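Local coordinates for protein esterase (uncultured bacterium pCosCE1, PDB 7ATL) that probably hydrolyses carboxylic esters and also transfers acyl groups to other acceptors, as a promiscuous serine esterase of family VIII with a beta-lactamase-like fold, at residues L296-H301 and Y349-A354; V278-T283 and G287-A292; S346-Y349 and A354-V357; A320-E323 and L327-T330; F61-V66 and D272-L277. All coordinates share one frame; numbering follows the deposited sequence.

Contact 1: residues L296-H301 and Y349-A354; sequences LMRQAH and YDPQAA
Arg298, one residue beyond helix 291-297, reaches across to Tyr349 and Pro351, where strand 345-350 gives way to its hairpin turn. The contact illustrates how a beta-lactamase-like fold ties a helix end to the central sheet through one long side chain. The polar part is a single hydrogen bond from Arg298 NH1 to Tyr349 OH, 2.8 Å long with an angle of 152° at the hydrogen. The hydroxyl oxygen lies in the guanidinium plane, at its edge, while the phenol ring stands nearly upright to that plane, 85° from it. A second acceptor for the same nitrogen, the carbonyl oxygen of Arg282, fixes the guanidinium further and joins it to the end of helix 271-283.

Van der Waals contacts complete the grip. With CG set between the backbone N and the carbonyl carbon (chi1 61°), the extended arginine chain passes the hydroxyl from its very root: Arg298 CB is 3.2 Å from Tyr349 OH. Pro351 covers one face of the guanidinium off-centre, its CB 4.1 Å from Arg298 NE.

Local bonds hold each segment in shape. Asp350 OD1 accepts from Ala353 N at 2.9 Å, an Asx motif that closes the hairpin turn, while Asp350 OD2 is hydrogen-bonded to Tyr381 OH and His333 ND1. On the other segment Ala300 centres an inverse gamma turn, and the next residue, His301, turns its NE2 back to Leu296 O. That oxygen takes Gln299 N at 3.2 Å on one face of its carbonyl plane, and His301 NE2 at 2.9 Å on the opposite face.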
# COMPACT_ATOMS: atom_id res chain seq x y z
N LEU A 296 2.53 -0.44 -18.75
CA LEU A 296 3.36 0.73 -18.35
C LEU A 296 3.60 0.69 -16.84
O LEU A 296 4.76 0.89 -16.41
CB LEU A 296 2.65 2.02 -18.76
CG LEU A 296 3.31 3.32 -18.32
CD1 LEU A 296 4.72 3.43 -18.89
CD2 LEU A 296 2.47 4.54 -18.74
N MET A 297 2.55 0.39 -16.06
CA MET A 297 2.61 0.46 -14.58
C MET A 297 3.59 -0.59 -14.03
O MET A 297 4.12 -0.36 -12.92
CB MET A 297 1.21 0.33 -13.97
CG MET A 297 0.33 1.51 -14.32
SD MET A 297 -1.37 1.35 -13.78
CE MET A 297 -1.09 1.38 -12.01
N ARG A 298 3.88 -1.67 -14.77
CA ARG A 298 4.75 -2.79 -14.30
C ARG A 298 6.08 -2.81 -15.06
O ARG A 298 6.88 -3.76 -14.90
CB ARG A 298 4.00 -4.13 -14.42
CG ARG A 298 3.57 -4.52 -15.83
CD ARG A 298 3.43 -6.03 -16.01
NE ARG A 298 2.61 -6.37 -17.16
CZ ARG A 298 1.29 -6.33 -17.18
NH1 ARG A 298 0.60 -5.96 -16.11
NH2 ARG A 298 0.65 -6.63 -18.29
N GLN A 299 6.37 -1.78 -15.85
CA GLN A 299 7.77 -1.55 -16.28
C GLN A 299 8.63 -1.22 -15.05
O GLN A 299 8.12 -0.64 -14.06
CB GLN A 299 7.84 -0.43 -17.30
CG GLN A 299 7.32 -0.84 -18.67
CD GLN A 299 7.23 0.37 -19.56
OE1 GLN A 299 6.39 0.43 -20.47
NE2 GLN A 299 8.07 1.37 -19.29
N ALA A 300 9.91 -1.56 -15.13
CA ALA A 300 10.94 -1.19 -14.13
C ALA A 300 11.39 0.27 -14.33
O ALA A 300 12.57 0.47 -14.66
CB ALA A 300 12.09 -2.16 -14.22
N HIS A 301 10.49 1.24 -14.11
CA HIS A 301 10.78 2.71 -14.10
C HIS A 301 11.96 2.96 -13.16
O HIS A 301 12.75 3.81 -13.48
CB HIS A 301 9.56 3.54 -13.69
CG HIS A 301 8.44 3.47 -14.66
ND1 HIS A 301 8.42 4.21 -15.82
CD2 HIS A 301 7.31 2.72 -14.66
CE1 HIS A 301 7.32 3.93 -16.48
NE2 HIS A 301 6.62 3.02 -15.79
N TYR A 349 0.21 -9.55 -8.42
CA TYR A 349 -0.22 -10.30 -9.62
C TYR A 349 1.05 -10.73 -10.32
O TYR A 349 2.00 -9.94 -10.31
CB TYR A 349 -1.16 -9.47 -10.50
CG TYR A 349 -0.53 -8.32 -11.23
CD1 TYR A 349 0.37 -8.55 -12.25
CD2 TYR A 349 -0.90 -7.01 -10.97
CE1 TYR A 349 0.92 -7.51 -12.97
CE2 TYR A 349 -0.37 -5.95 -11.70
CZ TYR A 349 0.55 -6.21 -12.70
OH TYR A 349 1.12 -5.21 -13.42
N ASP A 350 1.06 -11.97 -10.80
CA ASP A 350 2.07 -12.52 -11.74
C ASP A 350 1.45 -12.50 -13.14
O ASP A 350 0.51 -13.27 -13.42
CB ASP A 350 2.51 -13.88 -11.20
CG ASP A 350 3.48 -14.61 -12.11
OD1 ASP A 350 3.41 -14.37 -13.33
OD2 ASP A 350 4.27 -15.42 -11.58
N PRO A 351 1.90 -11.61 -14.07
CA PRO A 351 1.29 -11.50 -15.40
C PRO A 351 1.46 -12.78 -16.23
O PRO A 351 0.54 -13.07 -16.94
CB PRO A 351 2.01 -10.32 -16.05
CG PRO A 351 3.35 -10.30 -15.36
CD PRO A 351 3.05 -10.71 -13.93
N GLN A 352 2.57 -13.51 -16.06
CA GLN A 352 2.84 -14.75 -16.83
C GLN A 352 1.88 -15.86 -16.35
O GLN A 352 1.36 -16.60 -17.23
CB GLN A 352 4.34 -15.08 -16.80
CG GLN A 352 5.17 -14.35 -17.87
CD GLN A 352 6.64 -14.13 -17.55
OE1 GLN A 352 7.32 -14.97 -16.96
NE2 GLN A 352 7.17 -12.99 -17.96
N ALA A 353 1.63 -15.98 -15.04
CA ALA A 353 0.80 -17.08 -14.51
C ALA A 353 -0.68 -16.68 -14.50
O ALA A 353 -1.48 -17.52 -14.16
CB ALA A 353 1.29 -17.50 -13.15
N ALA A 354 -1.00 -15.44 -14.87
CA ALA A 354 -2.34 -14.79 -14.80
C ALA A 354 -2.97 -14.89 -13.41
O ALA A 354 -4.22 -15.01 -13.33
CB ALA A 354 -3.23 -15.40 -15.85

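Contact 2: residues V278-T283 and G287-A292; sequences VETLRT and GILQPA
Leu289 points its side chain at helix 271-283 and lays CD2 against the last turns, where Thr280, Leu281 and Thr283 receive the incoming segment. Its CG stands opposite the backbone N (chi1 -171°), which sends the CD2 branch across to the helix backbone, 3.6 Å from Thr280 O. The same methyl lies 4.3 Å from Leu281 CD2; Leu281 sets out from the far side of the helix, and its branched end swings round to meet it. Thr280 stands alongside and offers its methyl: Thr280 CG2 lies 4.3 Å from Ile288 CG2, while OG1 turns back to the carbonyl oxygen of Gln276 one turn earlier. The two neighbours Ile288 and Leu289 can both face the helix because they form a classic beta bulge opposite Lys285, within the tight link between two consecutive helices, 271-283 and 291-297. Gln290 then takes the N-cap position of the second helix. Pro291, the first residue of helix 291-297, passes beside the end of the first helix, with its CA 3.7 Å from Thr283 O. Across the helix from this apolar seam, Arg282 grips Glu279 side-on in a salt bridge, with NE 2.9 Å from OE2 of Glu279 and an almost straight bond of 166°. Thr283 CG2 packs closely over the centre of one face of the Arg282 guanidinium, 3.2 Å above the plane.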
# COMPACT_ATOMS: atom_id res chain seq x y z
N VAL A 278 -6.25 -5.29 -7.95
CA VAL A 278 -5.05 -6.01 -8.44
C VAL A 278 -5.34 -6.64 -9.82
O VAL A 278 -4.46 -6.53 -10.71
CB VAL A 278 -4.55 -7.03 -7.41
CG1 VAL A 278 -3.39 -7.86 -7.94
CG2 VAL A 278 -4.16 -6.36 -6.09
N GLU A 279 -6.51 -7.25 -10.02
CA GLU A 279 -6.93 -7.79 -11.34
C GLU A 279 -6.89 -6.66 -12.38
O GLU A 279 -6.26 -6.85 -13.44
CB GLU A 279 -8.32 -8.43 -11.27
CG GLU A 279 -8.27 -9.91 -10.97
CD GLU A 279 -7.57 -10.70 -12.06
OE1 GLU A 279 -8.15 -10.76 -13.18
OE2 GLU A 279 -6.43 -11.19 -11.80
N THR A 280 -7.47 -5.51 -12.06
CA THR A 280 -7.47 -4.29 -12.92
C THR A 280 -6.04 -3.89 -13.32
O THR A 280 -5.79 -3.61 -14.50
CB THR A 280 -8.19 -3.15 -12.21
OG1 THR A 280 -9.50 -3.61 -11.87
CG2 THR A 280 -8.28 -1.91 -13.07
N LEU A 281 -5.12 -3.88 -12.36
CA LEU A 281 -3.70 -3.56 -12.60
C LEU A 281 -3.08 -4.64 -13.48
O LEU A 281 -2.19 -4.30 -14.25
CB LEU A 281 -2.97 -3.43 -11.25
CG LEU A 281 -3.39 -2.25 -10.37
CD1 LEU A 281 -2.37 -2.02 -9.28
CD2 LEU A 281 -3.60 -0.96 -11.17
N ARG A 282 -3.50 -5.90 -13.35
CA ARG A 282 -2.86 -7.02 -14.08
C ARG A 282 -3.17 -6.96 -15.59
O ARG A 282 -2.27 -7.31 -16.37
CB ARG A 282 -3.30 -8.37 -13.51
CG ARG A 282 -2.69 -9.56 -14.23
CD ARG A 282 -3.03 -10.89 -13.58
NE ARG A 282 -4.42 -11.25 -13.82
CZ ARG A 282 -4.91 -11.78 -14.93
NH1 ARG A 282 -4.12 -12.04 -15.98
NH2 ARG A 282 -6.21 -12.03 -14.99
N THR A 283 -4.39 -6.59 -16.01
CA THR A 283 -4.89 -6.76 -17.41
C THR A 283 -5.50 -5.48 -18.00
O THR A 283 -5.68 -5.43 -19.22
CB THR A 283 -5.96 -7.86 -17.48
OG1 THR A 283 -7.12 -7.34 -16.81
CG2 THR A 283 -5.55 -9.18 -16.86
N GLY A 287 -13.08 0.30 -20.58
CA GLY A 287 -13.57 1.61 -20.11
C GLY A 287 -13.09 1.99 -18.71
O GLY A 287 -13.78 2.82 -18.08
N ILE A 288 -11.97 1.44 -18.22
CA ILE A 288 -11.42 1.79 -16.88
C ILE A 288 -9.90 2.00 -16.97
O ILE A 288 -9.44 3.09 -16.57
CB ILE A 288 -11.83 0.72 -15.84
CG1 ILE A 288 -13.35 0.70 -15.66
CG2 ILE A 288 -11.11 0.92 -14.51
CD1 ILE A 288 -13.88 -0.42 -14.80
N LEU A 289 -9.17 1.02 -17.48
CA LEU A 289 -7.70 1.08 -17.63
C LEU A 289 -7.29 0.27 -18.86
O LEU A 289 -7.60 -0.93 -18.90
CB LEU A 289 -7.07 0.54 -16.34
CG LEU A 289 -5.56 0.73 -16.22
CD1 LEU A 289 -5.20 2.17 -15.92
CD2 LEU A 289 -4.99 -0.19 -15.16
N GLN A 290 -6.63 0.91 -19.82
CA GLN A 290 -6.13 0.29 -21.08
C GLN A 290 -5.03 -0.72 -20.74
O GLN A 290 -4.20 -0.49 -19.87
CB GLN A 290 -5.60 1.34 -22.07
CG GLN A 290 -6.56 2.47 -22.43
CD GLN A 290 -7.80 2.01 -23.18
OE1 GLN A 290 -8.21 2.62 -24.17
NE2 GLN A 290 -8.43 0.96 -22.70
N PRO A 291 -5.02 -1.88 -21.42
CA PRO A 291 -3.94 -2.86 -21.26
C PRO A 291 -2.53 -2.23 -21.29
O PRO A 291 -1.66 -2.64 -20.53
CB PRO A 291 -4.15 -3.80 -22.47
CG PRO A 291 -5.64 -3.74 -22.74
CD PRO A 291 -6.05 -2.32 -22.39
N ALA A 292 -2.32 -1.27 -22.19
CA ALA A 292 -1.03 -0.56 -22.41
C ALA A 292 -0.61 0.17 -21.12
O ALA A 292 0.59 0.11 -20.78
CB ALA A 292 -1.13 0.38 -23.58

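Contact 3: residues S346-Y349 and A354-V357; sequences SWFY and AISV
The first torsions of Phe348 and Val357 lay side by side two side chains that the strand register puts on one face of the sheet. In Phe348 a chi1 of 65° sets CG between the backbone N and the carbonyl carbon; in Val357 a chi1 of 172° carries CG1 opposite the backbone N and leaves CG2 beside it. Val357 CB thereby lies over one face of the phenyl ring, 3.8 Å from the centroid of Phe348, in a CH-pi contact. The closest approach between the two side chains is Phe348 CZ to Val357 CG2 at 3.4 Å. Ile355 approaches the ring obliquely from two residues earlier, with its CD1 3.9 Å from Phe348 CE1, and Tyr381 of helix 372-381 packs on this apolar face.

The backbones of the same two residues form a hydrogen-bonded antiparallel pair. Val357 N gives to Phe348 O at 2.8 Å, and Phe348 N gives to Val357 O at 3.1 Å. The next pair, Tyr349 with Ser356, is non-hydrogen-bonded and draws in to 4.1 Å between CA atoms; its side chains turn to the opposite face, where Ser356 OG is bonded to Glu279 of helix 271-283. Ala354, with positive phi, and Ile355 both face Asp350, a G1 bulge at the turn end of a beta hairpin in the central antiparallel sheet of the beta-lactamase-like fold.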
# COMPACT_ATOMS: atom_id res chain seq x y z
N SER A 346 0.10 -8.25 2.22
CA SER A 346 0.85 -8.46 0.95
C SER A 346 -0.15 -8.61 -0.20
O SER A 346 -1.30 -8.96 0.05
CB SER A 346 1.82 -9.61 1.03
OG SER A 346 1.15 -10.83 1.31
N TRP A 347 0.27 -8.24 -1.40
CA TRP A 347 -0.52 -8.49 -2.63
C TRP A 347 0.45 -8.54 -3.81
O TRP A 347 1.54 -7.96 -3.73
CB TRP A 347 -1.62 -7.44 -2.81
CG TRP A 347 -1.07 -6.06 -3.04
CD1 TRP A 347 -0.90 -5.10 -2.09
CD2 TRP A 347 -0.60 -5.51 -4.28
NE1 TRP A 347 -0.37 -3.98 -2.67
CE2 TRP A 347 -0.16 -4.20 -4.01
CE3 TRP A 347 -0.51 -5.97 -5.60
CZ2 TRP A 347 0.37 -3.35 -4.99
CZ3 TRP A 347 0.00 -5.13 -6.57
CH2 TRP A 347 0.43 -3.84 -6.27
N PHE A 348 0.07 -9.27 -4.85
CA PHE A 348 0.85 -9.35 -6.11
C PHE A 348 -0.06 -9.93 -7.18
O PHE A 348 -1.00 -10.67 -6.85
CB PHE A 348 2.14 -10.15 -5.94
CG PHE A 348 2.00 -11.62 -5.62
CD1 PHE A 348 1.80 -12.56 -6.63
CD2 PHE A 348 2.11 -12.09 -4.31
CE1 PHE A 348 1.70 -13.91 -6.33
CE2 PHE A 348 2.01 -13.44 -4.02
CZ PHE A 348 1.80 -14.35 -5.03
N TYR A 349 0.21 -9.55 -8.42
CA TYR A 349 -0.22 -10.30 -9.62
C TYR A 349 1.05 -10.73 -10.32
O TYR A 349 2.00 -9.94 -10.31
CB TYR A 349 -1.16 -9.47 -10.50
CG TYR A 349 -0.53 -8.32 -11.23
CD1 TYR A 349 0.37 -8.55 -12.25
CD2 TYR A 349 -0.90 -7.01 -10.97
CE1 TYR A 349 0.92 -7.51 -12.97
CE2 TYR A 349 -0.37 -5.95 -11.70
CZ TYR A 349 0.55 -6.21 -12.70
OH TYR A 349 1.12 -5.21 -13.42
N ALA A 354 -1.00 -15.44 -14.87
CA ALA A 354 -2.34 -14.79 -14.80
C ALA A 354 -2.97 -14.89 -13.41
O ALA A 354 -4.22 -15.01 -13.33
CB ALA A 354 -3.23 -15.40 -15.85
N ILE A 355 -2.18 -14.81 -12.34
CA ILE A 355 -2.73 -14.97 -10.95
C ILE A 355 -2.60 -13.66 -10.16
O ILE A 355 -1.64 -12.92 -10.38
CB ILE A 355 -2.10 -16.16 -10.20
CG1 ILE A 355 -0.62 -15.94 -9.91
CG2 ILE A 355 -2.32 -17.50 -10.91
CD1 ILE A 355 -0.25 -16.44 -8.55
N SER A 356 -3.57 -13.39 -9.29
CA SER A 356 -3.56 -12.30 -8.29
C SER A 356 -3.73 -12.94 -6.91
O SER A 356 -4.51 -13.91 -6.75
CB SER A 356 -4.61 -11.25 -8.58
OG SER A 356 -4.53 -10.75 -9.91
N VAL A 357 -2.99 -12.43 -5.94
CA VAL A 357 -3.00 -12.89 -4.52
C VAL A 357 -3.22 -11.67 -3.64
O VAL A 357 -2.53 -10.69 -3.83
CB VAL A 357 -1.70 -13.63 -4.18
CG1 VAL A 357 -1.57 -13.95 -2.70
CG2 VAL A 357 -1.58 -14.88 -5.03

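Contact 4: residues A320-E323 and L327-T330; sequences AVLE and LAAT
Leu322 divides its two methyls between Ala328 and Thr330, and this fork is the whole of the close packing between the strand and the short helical turn that follows it. No hydrogen bond spans the two segments, and the buried surface amounts to just 91 Å². The leucine CG lies opposite the backbone N (chi1 -176°), which carries the branch point toward segment 327-330. CD1 rests 3.9 Å from Ala328 CB, an apolar contact with the helical turn. CD2 is nearer still to its partner, meeting Thr330 CG2 at 3.7 Å as the leucine and threonine side chains reach toward each other tip to tip. The threonine presents its methyl here because its hydroxyl is the branch set opposite the backbone N (chi1 180°); OG1 is bonded to Gln332 OE1. Trp313, from the outermost strand 313-315, touches both Leu322 and Ala328 and extends the apolar patch.

The connection runs from strand 320-322, next to that edge of the seven-stranded antiparallel sheet, into the weakly bonded turn 325-328. A Schellman motif ends the turn: Ala329 adopts positive phi (55°), and the chain is redirected so that Thr330 can return to the leucine.

On the solvent side the packing gives way quickly. Leu327, though its CB points to segment 320-323, makes no contact with it and is exposed, as is Ala329. Glu323 is exposed too, its side chain directed to another part of the chain, where OE2 accepts from the backbone N of Ser304.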
# COMPACT_ATOMS: atom_id res chain seq x y z
N ALA A 320 6.36 -2.81 -6.53
CA ALA A 320 7.70 -3.30 -6.94
C ALA A 320 7.53 -4.25 -8.13
O ALA A 320 6.51 -4.99 -8.19
CB ALA A 320 8.38 -4.00 -5.78
N VAL A 321 8.51 -4.21 -9.04
CA VAL A 321 8.52 -4.99 -10.30
C VAL A 321 9.64 -6.00 -10.17
O VAL A 321 10.76 -5.57 -9.89
CB VAL A 321 8.76 -4.08 -11.51
CG1 VAL A 321 9.06 -4.90 -12.78
CG2 VAL A 321 7.59 -3.13 -11.72
N LEU A 322 9.34 -7.28 -10.38
CA LEU A 322 10.34 -8.37 -10.36
C LEU A 322 11.05 -8.35 -11.71
O LEU A 322 10.37 -8.52 -12.74
CB LEU A 322 9.61 -9.68 -10.12
CG LEU A 322 10.50 -10.91 -9.97
CD1 LEU A 322 11.50 -10.69 -8.85
CD2 LEU A 322 9.67 -12.15 -9.71
N GLU A 323 12.35 -8.07 -11.73
CA GLU A 323 13.19 -8.14 -12.96
C GLU A 323 13.92 -9.50 -13.02
O GLU A 323 14.13 -9.97 -14.12
CB GLU A 323 14.19 -6.98 -12.99
CG GLU A 323 13.58 -5.60 -13.21
CD GLU A 323 14.37 -4.74 -14.20
OE1 GLU A 323 14.10 -4.88 -15.39
OE2 GLU A 323 15.25 -3.95 -13.78
N LEU A 327 17.51 -14.37 -8.74
CA LEU A 327 18.21 -13.58 -7.73
C LEU A 327 17.32 -13.44 -6.49
O LEU A 327 17.88 -13.48 -5.39
CB LEU A 327 18.56 -12.22 -8.35
CG LEU A 327 19.48 -11.33 -7.53
CD1 LEU A 327 20.77 -12.05 -7.18
CD2 LEU A 327 19.78 -10.04 -8.29
N ALA A 328 16.00 -13.31 -6.67
CA ALA A 328 15.00 -13.02 -5.60
C ALA A 328 14.48 -14.31 -4.95
O ALA A 328 13.79 -14.23 -3.90
CB ALA A 328 13.84 -12.24 -6.17
N ALA A 329 14.78 -15.45 -5.58
CA ALA A 329 14.53 -16.80 -5.05
C ALA A 329 13.05 -16.89 -4.70
O ALA A 329 12.74 -17.14 -3.55
CB ALA A 329 15.41 -17.06 -3.84
N THR A 330 12.22 -16.60 -5.70
CA THR A 330 10.74 -16.62 -5.67
C THR A 330 10.26 -17.49 -6.82
O THR A 330 10.83 -17.43 -7.91
CB THR A 330 10.17 -15.19 -5.79
OG1 THR A 330 8.73 -15.20 -5.76
CG2 THR A 330 10.62 -14.50 -7.06

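Contact 5: residues F61-V66 and D272-L277; sequences FRLSSV and DDVLQL
The carbonyl oxygen of Leu63 is approached by two donors of its own segment: Val66 N at 3.0 Å from Leu63 O, and Ser64 OG, also 3.0 Å from Leu63 O, in a weak bond. The first of these closes a tight turn, close to a type II' beta turn, with Ser64 at positive phi, and the turn brings Leu63 and Val66 round to the same side, facing helix 271-283. Val274 of that helix faces both.

The two valines carry most of the contact. In both, CG1 stands opposite the backbone N (chi1 178° in Val66, 174° in Val274), and the side chains cross at about a right angle. The CG1 methyl of Val66 thereby meets both branches of its partner, at 4.1 Å from Val274 CG2 and 4.2 Å from Val274 CG1. Leu63 adds a looser touch through CD2, 4.4 Å from Val274 CG2.

Between these two apolar residues of the turn lies Ser65, which with Lys68 fits the SxxK motif of serine beta-lactamases and family VIII carboxylesterases; it is therefore probably the nucleophile. Ser65 OG is hydrogen-bonded to Lys68 NZ and to Tyr171 OH, and a pentaethylene glycol, probably from the crystallisation liquor, is bonded to it as well.

The buried helix face continues past the valine. Leu277, one turn on, also points its CB to the turn but makes no close contact with it, packing on Pro69 and Tyr70 of helix 67-80. The helical repeat that lines up Val274 and Leu277 is kept by backbone bonds such as Leu277 N to Asp273 O, 3.1 Å.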
# COMPACT_ATOMS: atom_id res chain seq x y z
N PHE A 61 -10.32 -3.86 6.79
CA PHE A 61 -8.99 -3.64 7.40
C PHE A 61 -8.55 -2.19 7.24
O PHE A 61 -8.99 -1.48 6.32
CB PHE A 61 -7.94 -4.56 6.78
CG PHE A 61 -8.14 -6.03 7.03
CD1 PHE A 61 -9.06 -6.74 6.29
CD2 PHE A 61 -7.36 -6.69 7.95
CE1 PHE A 61 -9.22 -8.10 6.49
CE2 PHE A 61 -7.53 -8.05 8.17
CZ PHE A 61 -8.47 -8.75 7.44
N ARG A 62 -7.71 -1.77 8.17
CA ARG A 62 -6.81 -0.61 7.97
C ARG A 62 -5.80 -1.06 6.91
O ARG A 62 -5.19 -2.12 7.12
CB ARG A 62 -6.13 -0.22 9.29
CG ARG A 62 -7.11 0.25 10.36
CD ARG A 62 -6.49 0.40 11.72
NE ARG A 62 -7.49 0.74 12.71
CZ ARG A 62 -8.30 -0.13 13.32
NH1 ARG A 62 -8.23 -1.43 13.08
NH2 ARG A 62 -9.16 0.32 14.21
N LEU A 63 -5.66 -0.30 5.82
CA LEU A 63 -4.89 -0.76 4.63
C LEU A 63 -3.42 -0.31 4.66
O LEU A 63 -2.65 -0.98 4.00
CB LEU A 63 -5.60 -0.28 3.37
CG LEU A 63 -6.93 -0.97 3.09
CD1 LEU A 63 -7.58 -0.39 1.85
CD2 LEU A 63 -6.73 -2.47 2.93
N SER A 64 -3.05 0.72 5.44
CA SER A 64 -1.73 1.45 5.38
C SER A 64 -1.29 1.58 3.91
O SER A 64 -2.09 2.11 3.12
CB SER A 64 -0.67 0.84 6.30
OG SER A 64 -0.55 -0.57 6.13
N SER A 65 -0.13 1.06 3.51
CA SER A 65 0.41 1.31 2.14
C SER A 65 -0.38 0.57 1.05
O SER A 65 -0.13 0.85 -0.12
CB SER A 65 1.85 0.97 2.05
OG SER A 65 2.62 1.92 2.77
N VAL A 66 -1.35 -0.27 1.39
CA VAL A 66 -2.25 -0.81 0.34
C VAL A 66 -3.10 0.34 -0.20
O VAL A 66 -3.69 0.16 -1.27
CB VAL A 66 -3.08 -2.01 0.82
CG1 VAL A 66 -4.03 -2.51 -0.25
CG2 VAL A 66 -2.15 -3.12 1.28
N ASP A 272 -11.79 -8.28 -1.04
CA ASP A 272 -12.41 -8.41 -2.39
C ASP A 272 -12.26 -7.11 -3.17
O ASP A 272 -12.15 -7.21 -4.41
CB ASP A 272 -13.89 -8.81 -2.33
CG ASP A 272 -14.01 -10.29 -2.05
OD1 ASP A 272 -13.81 -11.04 -2.98
OD2 ASP A 272 -14.17 -10.67 -0.87
N ASP A 273 -12.31 -5.95 -2.50
CA ASP A 273 -12.11 -4.65 -3.18
C ASP A 273 -10.65 -4.62 -3.64
O ASP A 273 -10.40 -4.28 -4.77
CB ASP A 273 -12.55 -3.45 -2.33
CG ASP A 273 -14.06 -3.17 -2.26
OD1 ASP A 273 -14.84 -3.70 -3.08
OD2 ASP A 273 -14.45 -2.41 -1.36
N VAL A 274 -9.71 -5.10 -2.83
CA VAL A 274 -8.26 -5.09 -3.20
C VAL A 274 -8.04 -6.03 -4.39
O VAL A 274 -7.20 -5.71 -5.25
CB VAL A 274 -7.39 -5.47 -1.99
CG1 VAL A 274 -5.91 -5.62 -2.35
CG2 VAL A 274 -7.57 -4.46 -0.86
N LEU A 275 -8.76 -7.15 -4.45
CA LEU A 275 -8.58 -8.14 -5.53
C LEU A 275 -9.07 -7.53 -6.84
O LEU A 275 -8.41 -7.79 -7.87
CB LEU A 275 -9.35 -9.43 -5.21
CG LEU A 275 -9.23 -10.51 -6.29
CD1 LEU A 275 -7.77 -10.80 -6.62
CD2 LEU A 275 -9.92 -11.78 -5.86
N GLN A 276 -10.17 -6.77 -6.81
CA GLN A 276 -10.69 -6.00 -7.97
C GLN A 276 -9.58 -5.08 -8.45
O GLN A 276 -9.30 -5.06 -9.66
CB GLN A 276 -11.90 -5.13 -7.60
CG GLN A 276 -13.25 -5.85 -7.61
CD GLN A 276 -13.40 -6.60 -8.91
OE1 GLN A 276 -13.39 -6.03 -10.01
NE2 GLN A 276 -13.47 -7.92 -8.79
N LEU A 277 -8.96 -4.35 -7.52
CA LEU A 277 -7.85 -3.41 -7.83
C LEU A 277 -6.69 -4.17 -8.51
O LEU A 277 -6.17 -3.68 -9.53
CB LEU A 277 -7.40 -2.74 -6.54
CG LEU A 277 -6.05 -2.05 -6.62
CD1 LEU A 277 -6.13 -0.90 -7.62
CD2 LEU A 277 -5.59 -1.56 -5.24

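Overall arrangement
Helix 271-283 serves contacts 2 and 5: its earlier turns pack on the likely nucleophile turn in contact 5, its last turns on the following segment in contact 2. Contacts 3 and 5 are buried, whereas 1, 2 and 4 are only partly so and lie farther from the chain centre. Chemistry follows place. Contact 3 combines backbone pairing with aromatic packing on one face of the sheet; contacts 4 and 5 rest on methyl groups, contact 2 on methyls and backbone carbonyls; contact 1 turns on an arginine-tyrosine hydrogen bond. Contacts 1 and 3 share Tyr349 and Ala354, contacts 1 and 2 share helix 291-297, and contact 4 reaches the same sheet next to its outermost strand 313-315.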